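Local atomic coordinates of muramidase (Sodiomyces alcalophilus, PDB entry 6ZM8), a protein that probably cleaves the glycan strands of bacterial peptidoglycan, as a fungal family 25 glycoside hydrolase of the lysozyme type. Residues P3-S8 / N22-V27; G57-A62 / A93-Y98; I134-D139 / T168-W173; L157-Y162 / G174-W179. All blocks are in the same frame, centred on the assembly; numbering follows the deposited sequence.

Interaction 1. Residues P3-S8 / N22-V27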
loop_
_atom_site.group_PDB
_atom_site.type_symbol
_atom_site.label_atom_id
_atom_site.label_comp_id
_atom_site.label_asym_id
_atom_site.label_seq_id
_atom_site.Cartn_x
_atom_site.Cartn_y
_atom_site.Cartn_z
ATOM N N PRO A 3 12.616 -2.301 -9.460
ATOM C CA PRO A 3 12.505 -1.054 -8.707
ATOM C C PRO A 3 11.167 -0.355 -8.925
ATOM O O PRO A 3 10.631 -0.336 -10.037
ATOM C CB PRO A 3 13.649 -0.170 -9.269
ATOM C CG PRO A 3 14.151 -0.875 -10.459
ATOM C CD PRO A 3 13.460 -2.128 -10.655
ATOM N N GLY A 4 10.718 0.311 -7.871
ATOM C CA GLY A 4 9.612 1.233 -7.974
ATOM C C GLY A 4 9.650 2.189 -6.788
ATOM O O GLY A 4 10.649 2.313 -6.091
ATOM N N PHE A 5 8.529 2.900 -6.581
ATOM C CA PHE A 5 8.550 3.999 -5.623
ATOM C C PHE A 5 7.113 4.306 -5.184
ATOM O O PHE A 5 6.157 3.691 -5.648
ATOM C CB PHE A 5 9.315 5.227 -6.179
ATOM C CG PHE A 5 8.683 5.996 -7.313
ATOM C CD1 PHE A 5 8.578 5.472 -8.603
ATOM C CD2 PHE A 5 8.246 7.294 -7.106
ATOM C CE1 PHE A 5 8.070 6.225 -9.645
ATOM C CE2 PHE A 5 7.748 8.068 -8.149
ATOM C CZ PHE A 5 7.679 7.532 -9.424
ATOM N N ASP A 6 6.987 5.258 -4.260
ATOM C CA ASP A 6 5.663 5.710 -3.852
ATOM C C ASP A 6 5.733 7.186 -3.481
ATOM O O ASP A 6 6.775 7.714 -3.092
ATOM C CB ASP A 6 5.055 4.859 -2.709
ATOM C CG ASP A 6 5.889 4.880 -1.447
ATOM O OD1 ASP A 6 5.764 5.885 -0.692
ATOM O OD2 ASP A 6 6.670 3.923 -1.228
ATOM N N ILE A 7 4.587 7.821 -3.667
ATOM C CA ILE A 7 4.420 9.273 -3.523
ATOM C C ILE A 7 3.042 9.571 -2.935
ATOM O O ILE A 7 2.105 8.767 -2.977
ATOM C CB ILE A 7 4.599 9.994 -4.876
ATOM C CG1 ILE A 7 3.570 9.495 -5.911
ATOM C CG2 ILE A 7 6.035 9.870 -5.377
ATOM C CD1 ILE A 7 3.791 10.043 -7.308
ATOM N N SER A 8 2.952 10.796 -2.424
ATOM C CA SER A 8 1.712 11.351 -1.885
ATOM C C SER A 8 1.665 12.826 -2.235
ATOM O O SER A 8 2.513 13.347 -2.979
ATOM C CB SER A 8 1.636 11.161 -0.381
ATOM O OG SER A 8 2.568 12.015 0.259
ATOM N N ASN A 22 14.937 6.083 -15.227
ATOM C CA ASN A 22 15.718 5.630 -14.078
ATOM C C ASN A 22 15.644 4.116 -13.895
ATOM O O ASN A 22 16.452 3.541 -13.171
ATOM C CB ASN A 22 15.184 6.329 -12.818
ATOM C CG ASN A 22 16.066 6.153 -11.600
ATOM O OD1 ASN A 22 17.284 6.368 -11.663
ATOM N ND2 ASN A 22 15.464 5.819 -10.462
ATOM N N GLY A 23 14.645 3.485 -14.490
ATOM C CA GLY A 23 14.437 2.050 -14.351
ATOM C C GLY A 23 13.282 1.680 -13.466
ATOM O O GLY A 23 13.012 0.472 -13.289
ATOM N N ASP A 24 12.599 2.664 -12.869
ATOM C CA ASP A 24 11.431 2.352 -12.060
ATOM C C ASP A 24 10.293 1.850 -12.966
ATOM O O ASP A 24 10.110 2.335 -14.069
ATOM C CB ASP A 24 11.002 3.596 -11.287
ATOM C CG ASP A 24 12.123 3.994 -10.322
ATOM O OD1 ASP A 24 12.398 3.192 -9.417
ATOM O OD2 ASP A 24 12.687 5.100 -10.508
ATOM N N ARG A 25 9.517 0.888 -12.424
ATOM C CA ARG A 25 8.472 0.263 -13.221
ATOM C C ARG A 25 7.096 0.270 -12.557
ATOM O O ARG A 25 6.098 0.011 -13.235
ATOM C CB ARG A 25 8.859 -1.166 -13.622
ATOM C CG ARG A 25 10.084 -1.210 -14.544
ATOM C CD ARG A 25 9.750 -0.725 -15.953
ATOM N NE ARG A 25 10.911 -0.730 -16.849
ATOM C CZ ARG A 25 11.715 0.296 -17.065
ATOM N NH1 ARG A 25 11.592 1.425 -16.383
ATOM N NH2 ARG A 25 12.666 0.173 -17.980
ATOM N N PHE A 26 7.047 0.538 -11.253
ATOM C CA PHE A 26 5.757 0.626 -10.572
ATOM C C PHE A 26 5.808 1.792 -9.586
ATOM O O PHE A 26 6.869 2.204 -9.128
ATOM C CB PHE A 26 5.383 -0.693 -9.869
ATOM C CG PHE A 26 6.283 -1.041 -8.708
ATOM C CD1 PHE A 26 5.991 -0.588 -7.421
ATOM C CD2 PHE A 26 7.465 -1.772 -8.915
ATOM C CE1 PHE A 26 6.858 -0.854 -6.368
ATOM C CE2 PHE A 26 8.323 -2.028 -7.864
ATOM C CZ PHE A 26 8.027 -1.583 -6.599
ATOM N N VAL A 27 4.602 2.256 -9.255
ATOM C CA VAL A 27 4.456 3.348 -8.287
ATOM C C VAL A 27 3.144 3.131 -7.526
ATOM O O VAL A 27 2.128 2.805 -8.118
ATOM C CB VAL A 27 4.538 4.716 -8.979
ATOM C CG1 VAL A 27 3.419 4.920 -9.997
ATOM C CG2 VAL A 27 4.570 5.864 -7.957
#
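Val-27 sets its CG2 methyl over the centre of the Phe-5 ring. CG2 lies 3.7 Å from the ring centroid and only 8° off the ring normal, a clear CH-pi contact. The two side chains run side by side on one face of the sheet. Phe-5 CG sits between its own backbone N and carbonyl carbon (chi1 70°), a position from which the ring presents a face to the valine methyl. Helix 16-22 covers this side through Phe-16 and Ala-19, and Tyr-185 stacks on the Phe-5 ring.

The other face carries Phe-26. Its ring lies over Gly-4, with CA 3.5 Å from the ring centroid. A side chain on Gly-4 would run into Phe-26 O. The backbones pair in parallel: Phe-5 N donates to Phe-26 O at 3.1 Å, and Arg-25 N to Pro-3 O at 2.9 Å. Pro-3 CG meets Gly-23 O at 3.3 Å, where a Schellman motif ends the preceding helix. Asn-22 ND2 gives Asp-24 OD2 an almost straight bond of 2.9 Å (172°), and Tyr-185 OH also bonds to this oxygen.

Strand 2-7, helix 16-22 and strand 26-33 form the first beta-alpha-beta unit of the barrel. With two polar partners on OD2, the buried carboxylate of Asp-24 can probably lie beside the Phe-5 ring at little cost.

Interaction 2. Residues G57-A62 / A93-Y98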
loop_
_atom_site.group_PDB
_atom_site.type_symbol
_atom_site.label_atom_id
_atom_site.label_comp_id
_atom_site.label_asym_id
_atom_site.label_seq_id
_atom_site.Cartn_x
_atom_site.Cartn_y
_atom_site.Cartn_z
ATOM N N GLY A 57 -0.627 1.698 -8.476
ATOM C CA GLY A 57 -1.711 1.456 -7.555
ATOM C C GLY A 57 -1.878 2.639 -6.618
ATOM O O GLY A 57 -1.058 3.560 -6.593
ATOM N N ALA A 58 -2.937 2.546 -5.823
ATOM C CA ALA A 58 -3.275 3.550 -4.839
ATOM C C ALA A 58 -3.115 2.983 -3.440
ATOM O O ALA A 58 -3.208 1.752 -3.247
ATOM C CB ALA A 58 -4.718 3.984 -5.032
ATOM N N TYR A 59 -2.959 3.861 -2.442
ATOM C CA TYR A 59 -2.976 3.412 -1.051
ATOM C C TYR A 59 -3.860 4.298 -0.193
ATOM O O TYR A 59 -4.156 5.481 -0.515
ATOM C CB TYR A 59 -1.570 3.218 -0.462
ATOM C CG TYR A 59 -0.756 4.453 -0.175
ATOM C CD1 TYR A 59 -0.853 5.122 1.032
ATOM C CD2 TYR A 59 0.189 4.917 -1.101
ATOM C CE1 TYR A 59 -0.030 6.201 1.343
ATOM C CE2 TYR A 59 1.020 6.002 -0.816
ATOM C CZ TYR A 59 0.903 6.635 0.425
ATOM O OH TYR A 59 1.717 7.703 0.726
ATOM N N HIS A 60 -4.297 3.696 0.916
ATOM C CA HIS A 60 -5.202 4.309 1.892
ATOM C C HIS A 60 -4.513 4.340 3.239
ATOM O O HIS A 60 -4.052 3.294 3.735
ATOM C CB HIS A 60 -6.449 3.401 2.035
ATOM C CG HIS A 60 -7.380 3.911 3.091
ATOM N ND1 HIS A 60 -8.201 5.010 2.848
ATOM C CD2 HIS A 60 -7.537 3.504 4.379
ATOM C CE1 HIS A 60 -8.855 5.219 3.975
ATOM N NE2 HIS A 60 -8.461 4.354 4.936
ATOM N N PHE A 61 -4.461 5.513 3.887
ATOM C CA PHE A 61 -3.930 5.603 5.244
ATOM C C PHE A 61 -5.048 5.303 6.247
ATOM O O PHE A 61 -6.015 6.079 6.398
ATOM C CB PHE A 61 -3.277 6.960 5.511
ATOM C CG PHE A 61 -2.506 6.954 6.815
ATOM C CD1 PHE A 61 -3.124 7.111 8.049
ATOM C CD2 PHE A 61 -1.162 6.675 6.803
ATOM C CE1 PHE A 61 -2.402 7.001 9.239
ATOM C CE2 PHE A 61 -0.440 6.593 7.977
ATOM C CZ PHE A 61 -1.054 6.751 9.197
ATOM N N ALA A 62 -4.922 4.158 6.919
ATOM C CA ALA A 62 -5.923 3.698 7.861
ATOM C C ALA A 62 -6.021 4.623 9.087
ATOM O O ALA A 62 -5.011 5.033 9.650
ATOM C CB ALA A 62 -5.558 2.323 8.361
ATOM N N ALA A 93 -3.470 -0.702 -1.666
ATOM C CA ALA A 93 -2.753 -1.026 -0.443
ATOM C C ALA A 93 -3.364 -0.316 0.756
ATOM O O ALA A 93 -3.698 0.884 0.718
ATOM C CB ALA A 93 -1.284 -0.635 -0.548
ATOM N N LEU A 94 -3.473 -1.076 1.856
ATOM C CA LEU A 94 -3.863 -0.574 3.164
ATOM C C LEU A 94 -2.575 -0.202 3.915
ATOM O O LEU A 94 -1.792 -1.089 4.269
ATOM C CB LEU A 94 -4.619 -1.654 3.922
ATOM C CG LEU A 94 -5.007 -1.272 5.351
ATOM C CD1 LEU A 94 -5.983 -0.097 5.377
ATOM C CD2 LEU A 94 -5.599 -2.471 6.067
ATOM N N ASP A 95 -2.381 1.102 4.162
ATOM C CA ASP A 95 -1.232 1.597 4.936
ATOM C C ASP A 95 -1.697 1.665 6.388
ATOM O O ASP A 95 -2.440 2.591 6.783
ATOM C CB ASP A 95 -0.833 2.946 4.358
ATOM C CG ASP A 95 0.232 3.681 5.116
ATOM O OD1 ASP A 95 0.666 3.173 6.169
ATOM O OD2 ASP A 95 0.622 4.772 4.655
ATOM N N ILE A 96 -1.304 0.645 7.148
ATOM C CA ILE A 96 -1.764 0.427 8.513
ATOM C C ILE A 96 -0.522 0.453 9.429
ATOM O O ILE A 96 0.290 -0.490 9.434
ATOM C CB ILE A 96 -2.652 -0.832 8.623
ATOM C CG1 ILE A 96 -3.093 -1.103 10.050
ATOM C CG2 ILE A 96 -2.015 -2.092 8.045
ATOM C CD1 ILE A 96 -3.975 -0.054 10.665
ATOM N N GLU A 97 -0.350 1.574 10.114
ATOM C CA GLU A 97 0.894 1.873 10.789
ATOM C C GLU A 97 0.625 2.845 11.948
ATOM O O GLU A 97 -0.505 3.193 12.256
ATOM C CB GLU A 97 1.908 2.494 9.801
ATOM C CG GLU A 97 1.453 3.848 9.284
ATOM C CD GLU A 97 2.551 4.521 8.462
ATOM O OE1 GLU A 97 3.390 5.231 9.074
ATOM O OE2 GLU A 97 2.560 4.403 7.240
ATOM N N TYR A 98 1.724 3.316 12.532
ATOM C CA TYR A 98 1.705 4.157 13.740
ATOM C C TYR A 98 0.697 5.297 13.595
ATOM O O TYR A 98 0.713 6.085 12.643
ATOM C CB TYR A 98 3.095 4.792 13.969
ATOM C CG TYR A 98 4.242 3.823 13.776
ATOM C CD1 TYR A 98 4.720 3.035 14.820
ATOM C CD2 TYR A 98 4.832 3.675 12.527
ATOM C CE1 TYR A 98 5.733 2.110 14.604
ATOM C CE2 TYR A 98 5.846 2.781 12.312
ATOM C CZ TYR A 98 6.296 1.992 13.341
ATOM O OH TYR A 98 7.317 1.117 13.039
HETATM O O HOH W 1 -2.397 3.567 9.528
#
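Phe-61 and Asp-95 meet at a slant, with ring and carboxylate planes 72° apart. Asp-95 OD2 comes to 3.4 Å from Phe-61 CD2. The phenyl ring reaches there because CG is anti to the backbone N (chi1 -169°). Tyr-59 approaches the same carboxylate differently. Its side chain runs alongside Asp-95, and CE1 lies 3.7 Å from OD2. Water 1 sits above one face of the Phe-61 ring. It accepts from Glu-97 N and can donate to Ala-62 O or Asp-95 O, with other acceptors competing.

The strands 55-61 and 93-95 are neighbouring parallel strands of a TIM-like barrel, joined through helix 69-78. Asp-95, Ile-96 and Glu-97 match the Asp-x-Glu pattern of family 25 enzymes, consistent with a place in the active site. An alanine in place of Phe-61 would probably leave the Asp-95 carboxylate with Tyr-59 but without the phenyl ring, and water 1 without the ring face beneath it.

On the opposite face His-60 and Leu-94 lie side by side, with Leu-94 CD1 at the imidazole edge, 4.0 Å from His-60 CD2. Thr-32 and Gln-72 hold the two imidazole nitrogens. The backbone ladder includes Asp-95 N to His-60 O at 2.8 Å.

Interaction 3. Residues I134-D139 / T168-W173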
loop_
_atom_site.group_PDB
_atom_site.type_symbol
_atom_site.label_atom_id
_atom_site.label_comp_id
_atom_site.label_asym_id
_atom_site.label_seq_id
_atom_site.Cartn_x
_atom_site.Cartn_y
_atom_site.Cartn_z
ATOM N N ILE A 134 -1.053 -5.169 2.150
ATOM C CA ILE A 134 -0.917 -4.554 3.471
ATOM C C ILE A 134 0.482 -3.958 3.582
ATOM O O ILE A 134 1.477 -4.689 3.468
ATOM C CB ILE A 134 -1.183 -5.566 4.589
ATOM C CG1 ILE A 134 -2.669 -5.909 4.619
ATOM C CG2 ILE A 134 -0.698 -5.031 5.950
ATOM C CD1 ILE A 134 -3.038 -7.036 5.570
ATOM N N TYR A 135 0.528 -2.638 3.826
ATOM C CA TYR A 135 1.774 -1.924 4.139
ATOM C C TYR A 135 1.829 -1.734 5.651
ATOM O O TYR A 135 0.898 -1.178 6.249
ATOM C CB TYR A 135 1.808 -0.569 3.444
ATOM C CG TYR A 135 2.963 0.317 3.903
ATOM C CD1 TYR A 135 2.843 1.121 5.037
ATOM C CD2 TYR A 135 4.158 0.365 3.204
ATOM C CE1 TYR A 135 3.869 1.937 5.451
ATOM C CE2 TYR A 135 5.197 1.209 3.584
ATOM C CZ TYR A 135 5.051 2.011 4.724
ATOM O OH TYR A 135 6.021 2.882 5.132
ATOM N N THR A 136 2.924 -2.184 6.245
ATOM C CA THR A 136 3.106 -2.019 7.682
ATOM C C THR A 136 4.599 -2.169 8.004
ATOM O O THR A 136 5.444 -2.294 7.118
ATOM C CB THR A 136 2.215 -3.034 8.451
ATOM O OG1 THR A 136 2.101 -2.622 9.817
ATOM C CG2 THR A 136 2.713 -4.458 8.370
ATOM N N THR A 137 4.890 -2.157 9.314
ATOM C CA THR A 137 6.200 -2.497 9.822
ATOM C C THR A 137 6.054 -3.671 10.774
ATOM O O THR A 137 5.014 -3.868 11.404
ATOM C CB THR A 137 6.877 -1.324 10.541
ATOM O OG1 THR A 137 6.152 -1.090 11.750
ATOM C CG2 THR A 137 6.933 -0.085 9.669
ATOM N N THR A 138 7.134 -4.460 10.922
ATOM C CA THR A 138 7.034 -5.613 11.795
ATOM C C THR A 138 6.785 -5.194 13.251
ATOM O O THR A 138 6.007 -5.845 13.958
ATOM C CB THR A 138 8.265 -6.508 11.648
ATOM O OG1 THR A 138 8.268 -6.898 10.289
ATOM C CG2 THR A 138 8.224 -7.701 12.571
ATOM N N ASP A 139 7.441 -4.135 13.680
ATOM C CA ASP A 139 7.274 -3.689 15.064
ATOM C C ASP A 139 5.856 -3.159 15.310
ATOM O O ASP A 139 5.263 -3.474 16.360
ATOM C CB ASP A 139 8.367 -2.674 15.447
ATOM C CG ASP A 139 8.507 -1.507 14.475
ATOM O OD1 ASP A 139 8.833 -1.764 13.304
ATOM O OD2 ASP A 139 8.288 -0.351 14.906
ATOM N N THR A 168 13.246 -9.015 9.743
ATOM C CA THR A 168 12.241 -10.024 10.095
ATOM C C THR A 168 10.875 -9.555 9.596
ATOM O O THR A 168 10.519 -8.378 9.756
ATOM C CB THR A 168 12.245 -10.283 11.589
ATOM O OG1 THR A 168 13.544 -10.812 11.874
ATOM C CG2 THR A 168 11.170 -11.260 12.011
ATOM N N LEU A 169 10.092 -10.474 9.022
ATOM C CA LEU A 169 8.760 -10.160 8.523
ATOM C C LEU A 169 7.733 -10.430 9.610
ATOM O O LEU A 169 7.978 -11.211 10.539
ATOM C CB LEU A 169 8.447 -11.006 7.289
ATOM C CG LEU A 169 9.474 -10.891 6.152
ATOM C CD1 LEU A 169 9.006 -11.712 4.971
ATOM C CD2 LEU A 169 9.694 -9.444 5.720
ATOM N N PRO A 170 6.541 -9.827 9.501
ATOM C CA PRO A 170 5.469 -10.170 10.421
ATOM C C PRO A 170 5.065 -11.630 10.252
ATOM O O PRO A 170 5.217 -12.247 9.204
ATOM C CB PRO A 170 4.327 -9.222 10.000
ATOM C CG PRO A 170 4.980 -8.134 9.169
ATOM C CD PRO A 170 6.140 -8.845 8.505
ATOM N N ASN A 171 4.514 -12.157 11.337
ATOM C CA ASN A 171 4.072 -13.554 11.386
ATOM C C ASN A 171 3.119 -13.893 10.246
ATOM O O ASN A 171 2.172 -13.154 9.959
ATOM C CB ASN A 171 3.379 -13.753 12.732
ATOM C CG ASN A 171 2.941 -15.163 13.041
ATOM O OD1 ASN A 171 3.595 -16.102 12.632
ATOM N ND2 ASN A 171 1.871 -15.275 13.777
ATOM N N GLY A 172 3.391 -15.037 9.621
ATOM C CA GLY A 172 2.523 -15.567 8.573
ATOM C C GLY A 172 3.084 -15.406 7.183
ATOM O O GLY A 172 2.807 -16.223 6.304
ATOM N N TRP A 173 3.833 -14.332 6.934
ATOM C CA TRP A 173 4.360 -14.095 5.598
ATOM C C TRP A 173 5.726 -14.759 5.431
ATOM O O TRP A 173 6.665 -14.467 6.179
ATOM C CB TRP A 173 4.495 -12.596 5.308
ATOM C CG TRP A 173 3.218 -11.909 4.960
ATOM C CD1 TRP A 173 2.632 -11.918 3.723
ATOM C CD2 TRP A 173 2.373 -11.082 5.786
ATOM N NE1 TRP A 173 1.504 -11.142 3.718
ATOM C CE2 TRP A 173 1.329 -10.599 4.960
ATOM C CE3 TRP A 173 2.414 -10.675 7.131
ATOM C CZ2 TRP A 173 0.355 -9.718 5.431
ATOM C CZ3 TRP A 173 1.438 -9.805 7.595
ATOM C CH2 TRP A 173 0.429 -9.325 6.747
#
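Thr-138 gives its hydroxyl to the backbone of the facing loop. OG1 donates to Thr-168 O at 2.7 Å, with the donor tilted 22° from the carbonyl plane. The rotamer makes this possible. OG1 stands opposite the carbonyl carbon and beside the backbone N (chi1 -60°), while the CG2 methyl takes the place anti to that nitrogen. CG2 stays close to the loop too, 3.7 Å from Thr-168 O.

The pyrrolidine of Pro-170 packs against the same hydroxyl, with CD 3.4 Å from Thr-138 OG1. Its nitrogen has no hydrogen to offer, so the proline gives contact but no bond here. Pro-170 CG also comes to 4.4 Å from the methyl CG2 of Thr-136. Further along, Ile-134 extends its chain (chi2 173°) and brings CD1 to the edge of the Trp-173 indole, 4.3 Å from CH2. Trp-173 NE1 bonds to Cys-155 O outside the contact. Pro-170 to Trp-173 form a type II beta turn, and the positive phi of Gly-172 suits it.

Segment 134-139 leaves strand 133-136 and enters helix 138-145, with Thr-137 as N-cap. The loop 168-173, between strands 157-160 and 178-182, lies over this junction. Trp-141 of the helix and Leu-157 of the next strand both touch Pro-170.

Interaction 4. Residues L157-Y162 / G174-W179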
loop_
_atom_site.group_PDB
_atom_site.type_symbol
_atom_site.label_atom_id
_atom_site.label_comp_id
_atom_site.label_asym_id
_atom_site.label_seq_id
_atom_site.Cartn_x
_atom_site.Cartn_y
_atom_site.Cartn_z
ATOM N N LEU A 157 2.378 -8.648 1.225
ATOM C CA LEU A 157 3.020 -7.770 2.206
ATOM C C LEU A 157 3.886 -6.720 1.527
ATOM O O LEU A 157 4.752 -7.036 0.706
ATOM C CB LEU A 157 3.912 -8.627 3.111
ATOM C CG LEU A 157 4.704 -7.844 4.172
ATOM C CD1 LEU A 157 3.777 -7.177 5.193
ATOM C CD2 LEU A 157 5.684 -8.803 4.850
ATOM N N TRP A 158 3.674 -5.477 1.962
ATOM C CA TRP A 158 4.528 -4.334 1.617
ATOM C C TRP A 158 5.161 -3.883 2.948
ATOM O O TRP A 158 4.508 -3.249 3.771
ATOM C CB TRP A 158 3.694 -3.256 0.947
ATOM C CG TRP A 158 4.424 -2.036 0.509
ATOM C CD1 TRP A 158 5.762 -1.773 0.525
ATOM C CD2 TRP A 158 3.791 -0.866 -0.042
ATOM N NE1 TRP A 158 6.007 -0.497 0.035
ATOM C CE2 TRP A 158 4.808 0.075 -0.308
ATOM C CE3 TRP A 158 2.451 -0.512 -0.261
ATOM C CZ2 TRP A 158 4.532 1.365 -0.771
ATOM C CZ3 TRP A 158 2.166 0.777 -0.693
ATOM C CH2 TRP A 158 3.203 1.696 -0.943
ATOM N N ILE A 159 6.398 -4.316 3.162
ATOM C CA ILE A 159 7.058 -4.104 4.454
ATOM C C ILE A 159 7.971 -2.888 4.362
ATOM O O ILE A 159 8.663 -2.722 3.354
ATOM C CB ILE A 159 7.818 -5.379 4.866
ATOM C CG1 ILE A 159 8.232 -5.367 6.333
ATOM C CG2 ILE A 159 9.006 -5.700 3.954
ATOM C CD1 ILE A 159 7.064 -5.401 7.294
ATOM N N ALA A 160 8.019 -2.101 5.424
ATOM C CA ALA A 160 8.901 -0.940 5.468
ATOM C C ALA A 160 10.030 -1.182 6.485
ATOM O O ALA A 160 9.772 -1.483 7.650
ATOM C CB ALA A 160 8.154 0.317 5.810
ATOM N N ARG A 161 11.264 -0.971 6.017
ATOM C CA ARG A 161 12.436 -0.992 6.905
ATOM C C ARG A 161 13.586 -0.336 6.129
ATOM O O ARG A 161 14.022 -0.880 5.102
ATOM C CB ARG A 161 12.840 -2.392 7.325
ATOM C CG ARG A 161 13.982 -2.367 8.343
ATOM C CD ARG A 161 14.573 -3.717 8.605
ATOM N NE ARG A 161 15.464 -3.685 9.727
ATOM C CZ ARG A 161 16.529 -4.419 9.816
ATOM N NH1 ARG A 161 17.018 -5.150 8.846
ATOM N NH2 ARG A 161 17.165 -4.477 10.960
ATOM N N TYR A 162 14.060 0.791 6.611
ATOM C CA TYR A 162 15.101 1.533 5.882
ATOM C C TYR A 162 16.445 1.075 6.439
ATOM O O TYR A 162 16.982 1.627 7.409
ATOM C CB TYR A 162 14.914 3.044 5.991
ATOM C CG TYR A 162 13.568 3.555 5.554
ATOM C CD1 TYR A 162 12.652 2.766 4.827
ATOM C CD2 TYR A 162 13.181 4.824 5.893
ATOM C CE1 TYR A 162 11.407 3.251 4.496
ATOM C CE2 TYR A 162 11.930 5.321 5.570
ATOM C CZ TYR A 162 11.030 4.520 4.886
ATOM O OH TYR A 162 9.808 5.042 4.603
ATOM N N GLY A 174 5.849 -15.594 4.408
ATOM C CA GLY A 174 7.131 -16.208 4.103
ATOM C C GLY A 174 8.068 -15.311 3.328
ATOM O O GLY A 174 9.258 -15.594 3.241
ATOM N N PHE A 175 7.532 -14.235 2.758
ATOM C CA PHE A 175 8.302 -13.356 1.882
ATOM C C PHE A 175 7.557 -12.036 1.789
ATOM O O PHE A 175 6.340 -11.968 1.960
ATOM C CB PHE A 175 8.467 -13.946 0.474
ATOM C CG PHE A 175 7.178 -14.307 -0.186
ATOM C CD1 PHE A 175 6.630 -15.580 -0.005
ATOM C CD2 PHE A 175 6.479 -13.394 -0.981
ATOM C CE1 PHE A 175 5.432 -15.915 -0.611
ATOM C CE2 PHE A 175 5.268 -13.720 -1.567
ATOM C CZ PHE A 175 4.750 -15.001 -1.398
ATOM N N TYR A 176 8.315 -10.983 1.489
ATOM C CA TYR A 176 7.724 -9.705 1.134
ATOM C C TYR A 176 7.334 -9.725 -0.353
ATOM O O TYR A 176 8.015 -10.360 -1.164
ATOM C CB TYR A 176 8.638 -8.502 1.445
ATOM C CG TYR A 176 9.842 -8.261 0.534
ATOM C CD1 TYR A 176 9.694 -7.559 -0.647
ATOM C CD2 TYR A 176 11.138 -8.667 0.864
ATOM C CE1 TYR A 176 10.764 -7.259 -1.468
ATOM C CE2 TYR A 176 12.220 -8.400 0.044
ATOM C CZ TYR A 176 12.035 -7.672 -1.124
ATOM O OH TYR A 176 13.054 -7.330 -1.965
ATOM N N THR A 177 6.290 -8.965 -0.691
ATOM C CA THR A 177 5.990 -8.658 -2.081
ATOM C C THR A 177 6.636 -7.341 -2.486
ATOM O O THR A 177 7.272 -7.243 -3.546
ATOM C CB THR A 177 4.472 -8.703 -2.310
ATOM O OG1 THR A 177 4.025 -10.050 -2.104
ATOM C CG2 THR A 177 4.105 -8.293 -3.725
ATOM N N PHE A 178 6.472 -6.309 -1.640
ATOM C CA PHE A 178 7.200 -5.055 -1.810
ATOM C C PHE A 178 7.974 -4.780 -0.507
ATOM O O PHE A 178 7.496 -5.100 0.578
ATOM C CB PHE A 178 6.239 -3.882 -2.072
ATOM C CG PHE A 178 5.412 -4.039 -3.330
ATOM C CD1 PHE A 178 5.961 -3.763 -4.574
ATOM C CD2 PHE A 178 4.082 -4.444 -3.249
ATOM C CE1 PHE A 178 5.179 -3.856 -5.721
ATOM C CE2 PHE A 178 3.312 -4.552 -4.392
ATOM C CZ PHE A 178 3.862 -4.246 -5.632
ATOM N N TRP A 179 9.111 -4.105 -0.659
ATOM C CA TRP A 179 9.931 -3.659 0.475
ATOM C C TRP A 179 10.253 -2.188 0.251
ATOM O O TRP A 179 10.910 -1.827 -0.737
ATOM C CB TRP A 179 11.223 -4.485 0.565
ATOM C CG TRP A 179 12.229 -3.972 1.557
ATOM C CD1 TRP A 179 12.059 -3.175 2.651
ATOM C CD2 TRP A 179 13.648 -4.236 1.464
ATOM N NE1 TRP A 179 13.255 -2.941 3.263
ATOM C CE2 TRP A 179 14.255 -3.551 2.546
ATOM C CE3 TRP A 179 14.457 -4.960 0.586
ATOM C CZ2 TRP A 179 15.637 -3.520 2.735
ATOM C CZ3 TRP A 179 15.810 -4.945 0.766
ATOM C CH2 TRP A 179 16.391 -4.222 1.826
HETATM O O HOH W 2 3.981 -11.059 0.470
#
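Trp-179 donates its indole NE1 to Arg-161 O at 2.9 Å. The bond uses a lone pair in the carbonyl plane, and the acceptor lies near the indole plane. Trp-179 CD1 also approaches Ile-159 O at 3.5 Å, at the ring edge. A phenylalanine in its place would probably leave Arg-161 O without its indole donor, though the backbone bond between Arg-161 and Gln-180 would remain.

On the other face Trp-158 meets Phe-178. The phenyl edge points toward the face of the five-membered ring, with centroids 5.6 Å apart and planes at 62°. Phe-178 CB presses closer, 3.4 Å from Trp-158 CD1. CG of Trp-158 is anti to the backbone N (chi1 -179°), which carries the indole across Phe-178.

Backbone bonds set the register that brings these rings together. Leu-157 O accepts from both Thr-177 N, at 2.8 Å, and Phe-178 N, at 3.0 Å. Ile-159 N donates to Phe-178 O at 2.9 Å. Water 2 bridges Leu-157 N, Phe-175 O and Thr-177 OG1.

Further out, Asn-192 bonds to Trp-158 NE1, and Tyr-28 stacks on the same indole. Phe-26 and Phe-194 meet Phe-178, while Trp-193 meets Trp-179. Strands 157-160 and 178-182 are parallel neighbours, yet no helix lies between these two segments. This departs from the classical TIM barrel and agrees with the (beta/alpha)5(beta)3 barrel of family 25.

In the fold
From the N terminus, interaction 1 closes the first short loop, round helix 16-22, and pairs strands 2-7 and 26-33. Interaction 2 follows in series and closes a longer loop through helix 69-78. The two meet where strand 26-33 lies beside strand 55-61. Interactions 3 and 4 come later and cross, because their segments alternate along the chain; none of the four nests in another. Interaction 3 ties the start of helix 138-145 to the loop before strand 178-182, and interaction 4 pairs that strand with 157-160. Tyr-98 of interaction 2 reaches Thr-137 and Asp-139 of interaction 3. Phe-26 and Phe-178 bring interactions 1 and 4 together across the barrel.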